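Dihydrofolate reductase (Schistosoma mansoni, PDB 3VCO) catalyses the NADPH-dependent reduction of 7,8-dihydrofolate to tetrahydrofolate, a key step of folate metabolism that supports thymidylate, purine and glycine synthesis. Local coordinates at residues 21-26 and 141-146. Sequence-based numbering, arbitrary orientation.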
ATOM      1  N   MET A  21       9.294   5.453  12.724  1.00 48.15           N
ATOM      2  CA  MET A  21       8.627   5.005  11.523  1.00 43.45           C
ATOM      3  C   MET A  21       7.188   4.514  11.764  1.00 48.38           C
ATOM      4  O   MET A  21       6.941   3.635  12.564  1.00 54.08           O
ATOM      5  CB  MET A  21       9.445   3.889  10.848  1.00 49.61           C
ATOM      6  CG  MET A  21       9.026   3.597   9.440  1.00 39.98           C
ATOM      7  SD  MET A  21       9.832   2.177   8.661  1.00 62.65           S
ATOM      8  CE  MET A  21       9.612   0.907   9.916  1.00 66.08           C
ATOM      9  N   ARG A  22       6.249   5.105  11.045  1.00 44.36           N
ATOM     10  CA  ARG A  22       4.888   4.625  10.993  1.00 39.97           C
ATOM     11  C   ARG A  22       4.873   3.682   9.789  1.00 36.96           C
ATOM     12  O   ARG A  22       5.478   3.969   8.761  1.00 40.94           O
ATOM     13  CB  ARG A  22       3.959   5.810  10.708  1.00 35.96           C
ATOM     14  CG  ARG A  22       2.486   5.495  10.881  1.00 42.81           C
ATOM     15  CD  ARG A  22       1.731   6.751  10.904  1.00 43.70           C
ATOM     16  NE  ARG A  22       1.652   7.338   9.587  1.00 41.45           N
ATOM     17  CZ  ARG A  22       1.342   8.613   9.352  1.00 49.66           C
ATOM     18  NH1 ARG A  22       1.085   9.453  10.368  1.00 37.95           N
ATOM     19  NH2 ARG A  22       1.279   9.042   8.095  1.00 53.09           N
ATOM     20  N   LEU A  23       4.204   2.554   9.891  1.00 37.97           N
ATOM     21  CA  LEU A  23       4.101   1.728   8.697  1.00 34.62           C
ATOM     22  C   LEU A  23       2.779   2.077   8.111  1.00 28.65           C
ATOM     23  O   LEU A  23       1.765   2.003   8.799  1.00 35.85           O
ATOM     24  CB  LEU A  23       4.154   0.247   9.034  1.00 28.41           C
ATOM     25  CG  LEU A  23       5.430  -0.376   9.506  1.00 34.26           C
ATOM     26  CD1 LEU A  23       5.173  -1.862   9.710  1.00 29.93           C
ATOM     27  CD2 LEU A  23       6.535  -0.125   8.459  1.00 34.01           C
ATOM     28  N   ASN A  24       2.772   2.471   6.849  1.00 25.27           N
ATOM     29  CA  ASN A  24       1.536   2.843   6.195  1.00 25.85           C
ATOM     30  C   ASN A  24       1.122   1.658   5.338  1.00 31.06           C
ATOM     31  O   ASN A  24       1.941   1.077   4.670  1.00 37.18           O
ATOM     32  CB  ASN A  24       1.717   4.094   5.355  1.00 23.79           C
ATOM     33  CG  ASN A  24       2.107   5.314   6.212  1.00 27.63           C
ATOM     34  OD1 ASN A  24       1.282   5.878   6.904  1.00 29.38           O
ATOM     35  ND2 ASN A  24       3.362   5.692   6.158  1.00 28.38           N
ATOM     36  N   VAL A  25      -0.117   1.229   5.504  1.00 25.75           N
ATOM     37  CA  VAL A  25      -0.644   0.135   4.748  1.00 25.95           C
ATOM     38  C   VAL A  25      -1.632   0.739   3.759  1.00 24.77           C
ATOM     39  O   VAL A  25      -2.495   1.525   4.152  1.00 27.80           O
ATOM     40  CB  VAL A  25      -1.353  -0.820   5.687  1.00 31.38           C
ATOM     41  CG1 VAL A  25      -2.146  -1.805   4.900  1.00 36.05           C
ATOM     42  CG2 VAL A  25      -0.315  -1.525   6.545  1.00 30.58           C
ATOM     43  N   VAL A  26      -1.507   0.376   2.483  1.00 21.44           N
ATOM     44  CA  VAL A  26      -2.489   0.845   1.490  1.00 24.10           C
ATOM     45  C   VAL A  26      -3.191  -0.398   0.908  1.00 19.85           C
ATOM     46  O   VAL A  26      -2.527  -1.300   0.425  1.00 26.58           O
ATOM     47  CB  VAL A  26      -1.799   1.607   0.337  1.00 30.98           C
ATOM     48  CG1 VAL A  26      -2.852   2.203  -0.657  1.00 31.13           C
ATOM     49  CG2 VAL A  26      -0.932   2.712   0.924  1.00 29.40           C
ATOM     50  N   LEU A 141       0.704  -5.740  10.189  1.00 28.35           N
ATOM     51  CA  LEU A 141      -0.322  -5.560  11.222  1.00 25.36           C
ATOM     52  C   LEU A 141       0.029  -6.288  12.516  1.00 36.29           C
ATOM     53  O   LEU A 141      -0.360  -5.860  13.585  1.00 40.27           O
ATOM     54  CB  LEU A 141      -1.681  -6.124  10.736  1.00 35.14           C
ATOM     55  CG  LEU A 141      -2.326  -5.115   9.768  1.00 38.50           C
ATOM     56  CD1 LEU A 141      -3.524  -5.731   9.086  1.00 39.75           C
ATOM     57  CD2 LEU A 141      -2.716  -3.889  10.570  1.00 37.16           C
ATOM     58  N   LYS A 142       0.722  -7.415  12.395  1.00 27.60           N
ATOM     59  CA  LYS A 142       0.982  -8.297  13.538  1.00 31.47           C
ATOM     60  C   LYS A 142       2.137  -7.786  14.439  1.00 38.60           C
ATOM     61  O   LYS A 142       2.168  -8.092  15.628  1.00 39.99           O
ATOM     62  CB  LYS A 142       1.261  -9.737  13.049  1.00 34.90           C
ATOM     63  CG  LYS A 142       1.211 -10.840  14.121  1.00 46.66           C
ATOM     64  CD  LYS A 142       0.957 -12.295  13.589  1.00 81.92           C
ATOM     65  CE  LYS A 142      -0.435 -12.871  14.016  1.00 58.15           C
ATOM     66  NZ  LYS A 142      -0.555 -14.391  14.022  1.00 63.13           N
ATOM     67  N   GLN A 143       3.094  -7.047  13.882  1.00 36.31           N
ATOM     68  CA  GLN A 143       4.206  -6.521  14.705  1.00 33.91           C
ATOM     69  C   GLN A 143       3.725  -5.489  15.727  1.00 38.40           C
ATOM     70  O   GLN A 143       2.767  -4.763  15.481  1.00 37.03           O
ATOM     71  CB  GLN A 143       5.388  -5.986  13.860  1.00 29.21           C
ATOM     72  CG  GLN A 143       5.046  -4.839  12.825  1.00 28.55           C
ATOM     73  CD  GLN A 143       4.835  -3.471  13.518  1.00 34.31           C
ATOM     74  OE1 GLN A 143       5.504  -3.173  14.485  1.00 36.08           O
ATOM     75  NE2 GLN A 143       3.897  -2.660  13.021  1.00 31.00           N
ATOM     76  N   SER A 144       4.398  -5.451  16.877  1.00 37.59           N
ATOM     77  CA  SER A 144       4.001  -4.635  18.013  1.00 43.72           C
ATOM     78  C   SER A 144       5.088  -3.633  18.385  1.00 42.06           C
ATOM     79  O   SER A 144       5.347  -3.405  19.567  1.00 54.43           O
ATOM     80  CB  SER A 144       3.691  -5.545  19.198  1.00 48.04           C
ATOM     81  OG  SER A 144       4.650  -6.589  19.341  1.00 54.85           O
ATOM     82  N   ILE A 145       5.747  -3.090  17.361  1.00 34.85           N
ATOM     83  CA  ILE A 145       6.867  -2.162  17.516  1.00 40.99           C
ATOM     84  C   ILE A 145       6.523  -0.792  16.952  1.00 42.59           C
ATOM     85  O   ILE A 145       6.728   0.227  17.606  1.00 47.44           O
ATOM     86  CB  ILE A 145       8.144  -2.677  16.761  1.00 53.08           C
ATOM     87  CG1 ILE A 145       8.853  -3.788  17.528  1.00 61.80           C
ATOM     88  CG2 ILE A 145       9.158  -1.579  16.549  1.00 53.75           C
ATOM     89  CD1 ILE A 145      10.163  -4.190  16.832  1.00 64.24           C
ATOM     90  N   TYR A 146       6.043  -0.778  15.708  1.00 36.94           N
ATOM     91  CA  TYR A 146       5.755   0.461  14.980  1.00 30.15           C
ATOM     92  C   TYR A 146       4.231   0.699  14.924  1.00 39.95           C
ATOM     93  O   TYR A 146       3.465  -0.250  14.761  1.00 36.85           O
ATOM     94  CB  TYR A 146       6.294   0.409  13.550  1.00 35.95           C
ATOM     95  CG  TYR A 146       7.773   0.153  13.434  1.00 45.85           C
ATOM     96  CD1 TYR A 146       8.689   1.175  13.648  1.00 45.76           C
ATOM     97  CD2 TYR A 146       8.259  -1.103  13.127  1.00 50.27           C
ATOM     98  CE1 TYR A 146      10.039   0.958  13.555  1.00 46.45           C
ATOM     99  CE2 TYR A 146       9.620  -1.327  13.029  1.00 50.60           C
ATOM    100  CZ  TYR A 146      10.495  -0.283  13.251  1.00 52.26           C
ATOM    101  OH  TYR A 146      11.848  -0.479  13.172  1.00 57.46           O
TER
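A Met-aromatic contact between M21 and Y146 joins the residues leading into the central strand 23-29 of the dihydrofolate reductase fold to the loop that leaves helix 134-142. M21 bends at chi3 (50°), which sets CE 3.6 Å from the centroid of the Y146 ring, 10° off its normal, a CH-pi contact, while SD stands farther off above the same face. CG2 of I145 packs on the opposite face, sandwiching the phenol between two methyl groups. M21 O, buried here, approaches CD1 of Y146 to 3.2 Å and has no hydrogen-bond partner in the model. L23 CG lies 4.2 Å from CB of Y146, and L23 CD1 meets NE2 of Q143 at 3.6 Å. The Q143 amide organises the loop: OE1 accepts from N of Y146 (2.7 Å, 178°, on an in-plane lone pair) and N of I145 (2.9 Å), and NE2 donates to O of Y146 (3.0 Å). NE2 also bonds A140 O in the last turn of helix 134-142. Backbone hydrogen bonds between L23 and both P147 and R149 align strand 23-29 with parallel strand 148-156 and the residue before it, while L23 packs on A140 and M21 on V128 of strand 125-130.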